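Local coordinates for NOL1/NOP2/sun family protein (PDB 3M4X), which probably methylates cytosine in 16S ribosomal RNA, with a Rossmann-type methyltransferase domain and a PUA-like RNA-binding domain, at residues A[170-173]-A[174-177]; A[246-249]-A[250-254]; A[284-287]-A[288-292]; A[321-324]-A[325-328]. One frame throughout, in Å; residues are numbered along the deposited sequence.

Contact 1: A[170-173]-A[174-177]; sequences PHFS and GFFD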
loop_
_atom_site.group_PDB
_atom_site.type_symbol
_atom_site.label_atom_id
_atom_site.label_comp_id
_atom_site.label_asym_id
_atom_site.label_seq_id
_atom_site.Cartn_x
_atom_site.Cartn_y
_atom_site.Cartn_z
ATOM N N PRO A 170 4.308 22.323 0.341
ATOM C CA PRO A 170 3.618 23.429 1.009
ATOM C C PRO A 170 2.571 22.930 2.003
ATOM O O PRO A 170 2.376 23.548 3.041
ATOM C CB PRO A 170 2.958 24.182 -0.150
ATOM C CG PRO A 170 3.823 23.883 -1.324
ATOM C CD PRO A 170 4.317 22.480 -1.127
ATOM N N HIS A 171 1.926 21.811 1.700
ATOM C CA HIS A 171 0.881 21.275 2.566
ATOM C C HIS A 171 1.376 20.433 3.740
ATOM O O HIS A 171 0.659 20.268 4.727
ATOM C CB HIS A 171 -0.104 20.442 1.746
ATOM C CG HIS A 171 -0.750 21.204 0.635
ATOM N ND1 HIS A 171 -2.008 21.755 0.745
ATOM C CD2 HIS A 171 -0.305 21.519 -0.605
ATOM C CE1 HIS A 171 -2.315 22.371 -0.382
ATOM N NE2 HIS A 171 -1.300 22.243 -1.217
ATOM N N PHE A 172 2.587 19.896 3.636
ATOM C CA PHE A 172 3.025 18.876 4.587
ATOM C C PHE A 172 4.425 19.102 5.143
ATOM O O PHE A 172 5.045 18.182 5.690
ATOM C CB PHE A 172 2.974 17.503 3.927
ATOM C CG PHE A 172 1.585 16.991 3.697
ATOM C CD1 PHE A 172 1.050 16.941 2.421
ATOM C CD2 PHE A 172 0.820 16.533 4.757
ATOM C CE1 PHE A 172 -0.237 16.443 2.205
ATOM C CE2 PHE A 172 -0.461 16.036 4.551
ATOM C CZ PHE A 172 -0.990 15.996 3.273
ATOM N N SER A 173 4.922 20.320 4.985
ATOM C CA SER A 173 6.222 20.689 5.523
ATOM C C SER A 173 6.307 20.343 7.015
ATOM O O SER A 173 5.443 20.745 7.800
ATOM C CB SER A 173 6.479 22.185 5.298
ATOM O OG SER A 173 7.814 22.524 5.619
ATOM N N GLY A 174 7.339 19.581 7.387
ATOM C CA GLY A 174 7.539 19.124 8.758
ATOM C C GLY A 174 6.426 18.290 9.397
ATOM O O GLY A 174 6.336 18.201 10.633
ATOM N N PHE A 175 5.597 17.660 8.571
ATOM C CA PHE A 175 4.346 17.043 9.043
ATOM C C PHE A 175 4.458 15.579 9.526
ATOM O O PHE A 175 3.863 15.209 10.541
ATOM C CB PHE A 175 3.286 17.175 7.942
ATOM C CG PHE A 175 1.946 16.557 8.278
ATOM C CD1 PHE A 175 1.017 17.244 9.049
ATOM C CD2 PHE A 175 1.592 15.321 7.766
ATOM C CE1 PHE A 175 -0.218 16.688 9.331
ATOM C CE2 PHE A 175 0.359 14.762 8.038
ATOM C CZ PHE A 175 -0.546 15.444 8.820
ATOM N N PHE A 176 5.232 14.765 8.814
ATOM C CA PHE A 176 5.215 13.312 8.996
ATOM C C PHE A 176 6.201 12.731 9.995
ATOM O O PHE A 176 7.356 13.155 10.094
ATOM C CB PHE A 176 5.450 12.613 7.645
ATOM C CG PHE A 176 4.364 12.859 6.645
ATOM C CD1 PHE A 176 4.541 13.766 5.619
ATOM C CD2 PHE A 176 3.151 12.197 6.748
ATOM C CE1 PHE A 176 3.520 14.001 4.693
ATOM C CE2 PHE A 176 2.130 12.414 5.830
ATOM C CZ PHE A 176 2.318 13.310 4.799
ATOM N N ASP A 177 5.743 11.710 10.702
ATOM C CA ASP A 177 6.632 10.863 11.495
ATOM C C ASP A 177 7.496 9.965 10.627
ATOM O O ASP A 177 8.574 9.549 11.025
ATOM C CB ASP A 177 5.813 9.954 12.410
ATOM C CG ASP A 177 5.071 10.717 13.456
ATOM O OD1 ASP A 177 5.744 11.222 14.372
ATOM O OD2 ASP A 177 3.822 10.814 13.363
#
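Phe172 meets Phe175 through both backbone and ring as the chain reverses beyond helix 165-172. Its carbonyl O accepts Phe175 N at 3.0 Å, closing a type II beta turn; the N-H...O angle of 140° is bent, and the donor stands above the carbonyl plane. The two side chains run alongside each other, pointing the same way. Phe175 has CG opposite its backbone N (chi1 179°), which places its ring beside that of Phe172. The edge of Phe172 faces the Phe175 ring in a T-shaped pair, with centroids 5.1 Å apart and planes at 64°. CD2 of Phe172 approaches CD2 of Phe175 to 3.3 Å, while CZ of Phe176 lies over one face of the Phe172 ring, 3.6 Å from Phe172 CD2. Three rings thus form an aromatic cluster. Ser173 follows as the second residue of the turn, its OG hydrogen-bonded to Gln307 O, and Gly174 takes the third place with the positive phi usual there. Outward, Phe172 rests on Met223 and Pro360, while Phe175 touches Leu132 of strand 132-136. Phe176, opening strand 176-182, packs on Val134 and Leu110, placing the turn at a helix-to-strand connection of the Rossmann-type sheet.

Contact 2: A[246-249]-A[250-254]; sequences ISWL and VENYP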
loop_
_atom_site.group_PDB
_atom_site.type_symbol
_atom_site.label_atom_id
_atom_site.label_comp_id
_atom_site.label_asym_id
_atom_site.label_seq_id
_atom_site.Cartn_x
_atom_site.Cartn_y
_atom_site.Cartn_z
ATOM N N ILE A 246 22.357 7.252 -0.531
ATOM C CA ILE A 246 22.468 7.328 0.925
ATOM C C ILE A 246 23.642 8.203 1.408
ATOM O O ILE A 246 23.526 8.911 2.407
ATOM C CB ILE A 246 22.563 5.935 1.569
ATOM C CG1 ILE A 246 21.455 5.022 1.035
ATOM C CG2 ILE A 246 22.458 6.051 3.083
ATOM C CD1 ILE A 246 20.073 5.574 1.275
ATOM N N SER A 247 24.772 8.147 0.706
ATOM C CA SER A 247 25.914 8.995 1.037
ATOM C C SER A 247 25.525 10.444 0.838
ATOM O O SER A 247 25.740 11.280 1.697
ATOM C CB SER A 247 27.109 8.669 0.124
ATOM O OG SER A 247 27.448 7.303 0.218
ATOM N N TRP A 248 24.973 10.728 -0.332
ATOM C CA TRP A 248 24.484 12.047 -0.662
ATOM C C TRP A 248 23.526 12.577 0.415
ATOM O O TRP A 248 23.641 13.730 0.841
ATOM C CB TRP A 248 23.803 12.011 -2.031
ATOM C CG TRP A 248 23.216 13.330 -2.434
ATOM C CD1 TRP A 248 23.876 14.380 -3.007
ATOM C CD2 TRP A 248 21.846 13.740 -2.298
ATOM N NE1 TRP A 248 23.004 15.414 -3.236
ATOM C CE2 TRP A 248 21.752 15.052 -2.808
ATOM C CE3 TRP A 248 20.690 13.124 -1.791
ATOM C CZ2 TRP A 248 20.551 15.756 -2.840
ATOM C CZ3 TRP A 248 19.498 13.824 -1.819
ATOM C CH2 TRP A 248 19.440 15.133 -2.333
ATOM N N LEU A 249 22.591 11.737 0.861
ATOM C CA LEU A 249 21.693 12.116 1.961
ATOM C C LEU A 249 22.468 12.486 3.223
ATOM O O LEU A 249 22.218 13.525 3.832
ATOM C CB LEU A 249 20.699 10.995 2.287
ATOM C CG LEU A 249 19.478 10.834 1.382
ATOM C CD1 LEU A 249 18.648 9.591 1.757
ATOM C CD2 LEU A 249 18.640 12.086 1.458
ATOM N N VAL A 250 23.396 11.617 3.621
ATOM C CA VAL A 250 24.180 11.818 4.839
ATOM C C VAL A 250 25.107 13.038 4.747
ATOM O O VAL A 250 25.390 13.697 5.751
ATOM C CB VAL A 250 25.020 10.565 5.178
ATOM C CG1 VAL A 250 26.034 10.866 6.289
ATOM C CG2 VAL A 250 24.118 9.408 5.562
ATOM N N GLU A 251 25.567 13.345 3.541
ATOM C CA GLU A 251 26.460 14.484 3.363
ATOM C C GLU A 251 25.727 15.814 3.351
ATOM O O GLU A 251 26.276 16.838 3.761
ATOM C CB GLU A 251 27.294 14.317 2.090
ATOM C CG GLU A 251 28.405 13.295 2.265
ATOM C CD GLU A 251 28.940 12.756 0.954
ATOM O OE1 GLU A 251 28.378 13.089 -0.111
ATOM O OE2 GLU A 251 29.915 11.978 0.996
ATOM N N ASN A 252 24.481 15.802 2.895
ATOM C CA ASN A 252 23.783 17.054 2.668
ATOM C C ASN A 252 22.650 17.339 3.651
ATOM O O ASN A 252 22.032 18.407 3.600
ATOM C CB ASN A 252 23.307 17.141 1.221
ATOM C CG ASN A 252 24.464 17.198 0.237
ATOM O OD1 ASN A 252 24.810 16.191 -0.385
ATOM N ND2 ASN A 252 25.088 18.372 0.113
ATOM N N TYR A 253 22.395 16.393 4.549
ATOM C CA TYR A 253 21.319 16.548 5.520
ATOM C C TYR A 253 21.671 15.997 6.890
ATOM O O TYR A 253 22.449 15.041 7.012
ATOM C CB TYR A 253 20.063 15.855 5.020
ATOM C CG TYR A 253 19.544 16.400 3.726
ATOM C CD1 TYR A 253 19.954 15.866 2.517
ATOM C CD2 TYR A 253 18.638 17.448 3.709
ATOM C CE1 TYR A 253 19.469 16.360 1.325
ATOM C CE2 TYR A 253 18.147 17.956 2.518
ATOM C CZ TYR A 253 18.562 17.404 1.328
ATOM O OH TYR A 253 18.071 17.892 0.138
ATOM N N PRO A 254 21.092 16.596 7.938
ATOM C CA PRO A 254 21.314 16.066 9.290
ATOM C C PRO A 254 20.558 14.746 9.493
ATOM O O PRO A 254 19.611 14.688 10.279
ATOM C CB PRO A 254 20.740 17.165 10.202
ATOM C CG PRO A 254 19.760 17.918 9.345
ATOM C CD PRO A 254 20.286 17.834 7.932
#
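Val250 N and Glu251 N donate to Ile246 O and Ser247 O at 3.0 and 2.8 Å, regular i to i+4 bonds of helix 243-252, whereas the bond from Tyr253 N to Leu249 O is weak and Tyr253 is the first residue to leave helical backbone angles. Among the side chains, the main meeting is between Trp248 and Tyr253, five residues apart. With CG of Trp248 anti to its backbone N (chi1 178°), the indole stands out from the helix where the edge of the Tyr253 ring can meet the face of its six-membered ring. The planes stand at 69° and the centroids are 5.7 Å apart, a T-shaped pair in which Tyr253 CE1 lies 3.9 Å from Trp248 CH2. The same phenol passes Leu249: its CD1 is 4.1 Å from Leu249 CD2, and the Leu249 carbonyl O sits at the ring edge, near its plane. One turn back, the CG2 methyl of Val250 presses on Ile246 O at 3.2 Å. Ser247 OG is bonded to Glu243 O and to Ser275 N, and Glu251 OE2 reaches Ser275 OG. Leu249 and Tyr253 pack on Ile221 of helix 205-222, and Trp248 touches Gln214 of the same helix, while Ile246 and Leu249 lie against strands 228-234 and 295-302, so helix 243-252 covers this part of the central sheet.

Contact 3: A[284-287]-A[288-292]; sequences RIWP and HKDQG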
loop_
_atom_site.group_PDB
_atom_site.type_symbol
_atom_site.label_atom_id
_atom_site.label_comp_id
_atom_site.label_asym_id
_atom_site.label_seq_id
_atom_site.Cartn_x
_atom_site.Cartn_y
_atom_site.Cartn_z
ATOM N N ARG A 284 20.740 -5.155 1.132
ATOM C CA ARG A 284 20.674 -5.563 -0.259
ATOM C C ARG A 284 20.052 -6.940 -0.382
ATOM O O ARG A 284 20.284 -7.822 0.439
ATOM C CB ARG A 284 22.057 -5.540 -0.922
ATOM C CG ARG A 284 22.417 -4.184 -1.519
ATOM C CD ARG A 284 23.834 -4.186 -2.086
ATOM N NE ARG A 284 24.161 -2.941 -2.774
ATOM C CZ ARG A 284 23.886 -2.685 -4.054
ATOM N NH1 ARG A 284 23.273 -3.590 -4.813
ATOM N NH2 ARG A 284 24.225 -1.515 -4.577
ATOM N N ILE A 285 19.256 -7.115 -1.422
ATOM C CA ILE A 285 18.733 -8.426 -1.742
ATOM C C ILE A 285 19.230 -8.802 -3.135
ATOM O O ILE A 285 18.914 -8.133 -4.120
ATOM C CB ILE A 285 17.189 -8.454 -1.635
ATOM C CG1 ILE A 285 16.776 -8.243 -0.177
ATOM C CG2 ILE A 285 16.636 -9.780 -2.146
ATOM C CD1 ILE A 285 15.308 -8.128 0.033
ATOM N N TRP A 286 20.052 -9.844 -3.194
ATOM C CA TRP A 286 20.626 -10.323 -4.449
ATOM C C TRP A 286 19.928 -11.626 -4.842
ATOM O O TRP A 286 19.747 -12.510 -4.003
ATOM C CB TRP A 286 22.123 -10.594 -4.291
ATOM C CG TRP A 286 23.030 -9.390 -4.037
ATOM C CD1 TRP A 286 23.581 -9.013 -2.841
ATOM C CD2 TRP A 286 23.536 -8.465 -5.017
ATOM N NE1 TRP A 286 24.372 -7.899 -3.012
ATOM C CE2 TRP A 286 24.366 -7.547 -4.337
ATOM C CE3 TRP A 286 23.364 -8.323 -6.398
ATOM C CZ2 TRP A 286 25.015 -6.496 -4.992
ATOM C CZ3 TRP A 286 24.007 -7.278 -7.046
ATOM C CH2 TRP A 286 24.826 -6.378 -6.343
ATOM N N PRO A 287 19.535 -11.752 -6.118
ATOM C CA PRO A 287 18.761 -12.914 -6.588
ATOM C C PRO A 287 19.555 -14.225 -6.507
ATOM O O PRO A 287 18.982 -15.298 -6.357
ATOM C CB PRO A 287 18.462 -12.578 -8.056
ATOM C CG PRO A 287 18.863 -11.142 -8.251
ATOM C CD PRO A 287 19.870 -10.818 -7.204
ATOM N N HIS A 288 20.871 -14.142 -6.621
ATOM C CA HIS A 288 21.687 -15.345 -6.583
ATOM C C HIS A 288 22.004 -15.790 -5.156
ATOM O O HIS A 288 22.570 -16.861 -4.946
ATOM C CB HIS A 288 22.978 -15.130 -7.374
ATOM C CG HIS A 288 23.871 -14.068 -6.807
ATOM N ND1 HIS A 288 23.570 -12.722 -6.880
ATOM C CD2 HIS A 288 25.062 -14.155 -6.171
ATOM C CE1 HIS A 288 24.539 -12.029 -6.308
ATOM N NE2 HIS A 288 25.455 -12.873 -5.872
ATOM N N LYS A 289 21.605 -14.973 -4.186
ATOM C CA LYS A 289 22.083 -15.087 -2.812
ATOM C C LYS A 289 20.919 -15.197 -1.840
ATOM O O LYS A 289 20.909 -16.048 -0.953
ATOM C CB LYS A 289 22.882 -13.829 -2.445
ATOM C CG LYS A 289 24.332 -14.058 -2.072
ATOM C CD LYS A 289 24.898 -12.789 -1.456
ATOM C CE LYS A 289 26.328 -12.949 -0.946
ATOM N NZ LYS A 289 26.738 -11.749 -0.153
ATOM N N ASP A 290 19.953 -14.299 -2.011
ATOM C CA ASP A 290 18.833 -14.159 -1.096
ATOM C C ASP A 290 17.556 -14.578 -1.789
ATOM O O ASP A 290 17.574 -14.984 -2.945
ATOM C CB ASP A 290 18.693 -12.703 -0.659
ATOM C CG ASP A 290 19.968 -12.143 -0.088
ATOM O OD1 ASP A 290 20.494 -12.735 0.874
ATOM O OD2 ASP A 290 20.450 -11.115 -0.607
ATOM N N GLN A 291 16.442 -14.468 -1.078
ATOM C CA GLN A 291 15.145 -14.747 -1.670
ATOM C C GLN A 291 14.617 -13.501 -2.370
ATOM O O GLN A 291 14.845 -12.386 -1.910
ATOM C CB GLN A 291 14.171 -15.228 -0.597
ATOM C CG GLN A 291 14.466 -16.638 -0.159
ATOM C CD GLN A 291 14.710 -17.537 -1.356
ATOM O OE1 GLN A 291 13.982 -17.470 -2.351
ATOM N NE2 GLN A 291 15.748 -18.372 -1.276
ATOM N N GLY A 292 13.939 -13.685 -3.495
ATOM C CA GLY A 292 13.324 -12.568 -4.183
ATOM C C GLY A 292 14.126 -11.971 -5.323
ATOM O O GLY A 292 15.241 -12.397 -5.621
#
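Asp290 carries its carboxylate back to Trp286 because CG lies opposite its own carbonyl carbon (chi1 -54°), while His288, with CG between backbone N and carbonyl carbon (chi1 64°), lays its ring alongside the indole. The frame for both is a type I beta turn, Trp286 to Lys289, with Pro287 in its second position; it follows strand 283-285 and starts the connection to strand 295-302. Trp286 O is gripped twice: Asp290 N approaches it at 2.7 Å, nearly head-on, and Lys289 N at 3.1 Å from above the carbonyl plane. The backbone N of Trp286 in turn gives an almost straight bond to Asp290 OD2 (2.9 Å, 170°), which uses the anti lone pair. Main chain and carboxylate therefore tie Trp286 and Asp290 together in both directions, and OD2 also takes Ser267 OG from the neighbouring strand 267-268. The rings of Trp286 and His288 point the same way but meet obliquely, with His288 CE1 3.5 Å from Trp286 CB. At its far end the imidazole reaches Glu23 through NE2, and its side chain touches Asp26 and Ala30 of helix 24-33; the indole meets the rings of Phe237 and Phe27. Further along, the CG2 methyl of Ile285 lies 3.2 Å from Gln291 O, a carbonyl oxygen that accepts a hydrogen bond from Tyr66 OH.

Contact 4: A[321-324]-A[325-328]; sequences QMTK and EQEK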
loop_
_atom_site.group_PDB
_atom_site.type_symbol
_atom_site.label_atom_id
_atom_site.label_comp_id
_atom_site.label_asym_id
_atom_site.label_seq_id
_atom_site.Cartn_x
_atom_site.Cartn_y
_atom_site.Cartn_z
ATOM N N GLN A 321 -20.234 20.536 5.428
ATOM C CA GLN A 321 -21.100 19.987 6.458
ATOM C C GLN A 321 -22.319 19.329 5.821
ATOM O O GLN A 321 -22.780 19.743 4.754
ATOM C CB GLN A 321 -21.554 21.084 7.420
ATOM C CG GLN A 321 -21.429 20.715 8.890
ATOM C CD GLN A 321 -20.071 21.072 9.456
ATOM O OE1 GLN A 321 -19.675 22.238 9.451
ATOM N NE2 GLN A 321 -19.348 20.072 9.951
HETATM N N MSE A 322 -22.842 18.299 6.478
HETATM C CA MSE A 322 -24.053 17.650 6.000
HETATM C C MSE A 322 -25.257 18.586 6.029
HETATM O O MSE A 322 -25.422 19.381 6.948
HETATM C CB MSE A 322 -24.363 16.408 6.832
HETATM C CG MSE A 322 -23.160 15.556 7.124
HETATM SE SE MSE A 322 -23.657 13.933 8.070
HETATM C CE MSE A 322 -24.800 13.168 6.723
ATOM N N THR A 323 -26.078 18.482 4.996
ATOM C CA THR A 323 -27.410 19.061 4.967
ATOM C C THR A 323 -28.179 18.628 6.220
ATOM O O THR A 323 -27.845 17.608 6.830
ATOM C CB THR A 323 -28.137 18.564 3.696
ATOM O OG1 THR A 323 -28.120 19.589 2.696
ATOM C CG2 THR A 323 -29.556 18.153 3.981
ATOM N N LYS A 324 -29.187 19.405 6.614
ATOM C CA LYS A 324 -30.055 19.045 7.742
ATOM C C LYS A 324 -30.667 17.668 7.526
ATOM O O LYS A 324 -30.743 16.845 8.443
ATOM C CB LYS A 324 -31.207 20.051 7.893
ATOM C CG LYS A 324 -30.806 21.501 8.124
ATOM C CD LYS A 324 -32.049 22.398 8.152
ATOM C CE LYS A 324 -31.676 23.867 8.277
ATOM N NZ LYS A 324 -32.837 24.767 8.044
ATOM N N GLU A 325 -31.139 17.444 6.307
ATOM C CA GLU A 325 -31.768 16.193 5.931
ATOM C C GLU A 325 -30.727 15.080 5.824
ATOM O O GLU A 325 -31.005 13.920 6.142
ATOM C CB GLU A 325 -32.491 16.376 4.599
ATOM C CG GLU A 325 -32.848 15.087 3.894
ATOM C CD GLU A 325 -33.755 15.320 2.705
ATOM O OE1 GLU A 325 -34.654 16.188 2.807
ATOM O OE2 GLU A 325 -33.574 14.635 1.673
ATOM N N GLN A 326 -29.527 15.446 5.382
ATOM C CA GLN A 326 -28.431 14.497 5.257
ATOM C C GLN A 326 -28.014 14.032 6.638
ATOM O O GLN A 326 -27.742 12.848 6.853
ATOM C CB GLN A 326 -27.253 15.131 4.515
ATOM C CG GLN A 326 -27.486 15.249 3.026
ATOM C CD GLN A 326 -26.418 16.060 2.319
ATOM O OE1 GLN A 326 -25.569 16.704 2.954
ATOM N NE2 GLN A 326 -26.454 16.037 0.989
ATOM N N GLU A 327 -27.969 14.977 7.569
ATOM C CA GLU A 327 -27.770 14.667 8.975
ATOM C C GLU A 327 -28.790 13.629 9.414
ATOM O O GLU A 327 -28.443 12.617 10.022
ATOM C CB GLU A 327 -27.939 15.927 9.817
ATOM C CG GLU A 327 -26.642 16.548 10.302
ATOM C CD GLU A 327 -26.096 15.859 11.535
ATOM O OE1 GLU A 327 -25.671 16.568 12.474
ATOM O OE2 GLU A 327 -26.104 14.608 11.568
ATOM N N LYS A 328 -30.057 13.889 9.110
ATOM C CA LYS A 328 -31.125 12.993 9.523
ATOM C C LYS A 328 -30.904 11.633 8.894
ATOM O O LYS A 328 -30.805 10.628 9.591
ATOM C CB LYS A 328 -32.498 13.546 9.125
ATOM C CG LYS A 328 -33.641 12.533 9.236
ATOM C CD LYS A 328 -34.991 13.167 8.932
ATOM C CE LYS A 328 -35.338 14.242 9.954
ATOM N NZ LYS A 328 -36.488 15.081 9.517
#
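Gln326 sends its OE1 back to the backbone N of Thr323, a bond of 2.8 Å with an N-H...O angle of 162°, the donor lying above the plane of the side-chain carbonyl. The two side chains cross at about a right angle, and Gln326 CG rests 3.4 Å from Thr323 CB. On the preceding residue, selenomethionine Met322 bends at its third torsion (62°), which folds CE back to within 3.0 Å of Gln326 O and 3.8 Å of Gln326 CB. Thr323 occupies the N-cap position of helix 324-336, and the grip of the N3 glutamine on the N-cap amide is one half of a capping box; the reciprocal bond is missing, since the threonine side chain caps nothing. Helical bonding starts here all the same: Glu327 N donates to Thr323 O at 2.7 Å, and Lys328 N to Lys324 O at 3.1 Å. Glu327 also lays CB against Lys324 O, 3.3 Å away. A second shell comes from the antiparallel sheet beneath, where Phe377 of strand 372-378 and Val347 of strand 344-348 each touch both Met322 and Gln326. Asp350 adds a further contact to Gln326, Asn380 touches Glu325, and Thr331 OG1, one turn along the helix, bonds to Glu327 O.

Contacts 1, 2 and 3 all lie in the methyltransferase region and border its large mixed sheet, yet they are separate sites: nearest atoms of contacts 2 and 3 are about 9 Å apart, those of contacts 1 and 2 about 12 Å. Contact 1 is buried, its side-chain packing that of three phenylalanine rings round a backbone turn; contacts 2 and 3 are partly buried, the former pairing two rings, the latter relying on a carboxylate that folds onto the main chain. Contact 4 is a surface arrangement about 45 Å from contact 3 by nearest atoms, across the chain's centre, at another sheet. Contact 1 lies where a helix passes into a strand, contact 2 at the C-terminal end of a helix and contact 4 at a helix start.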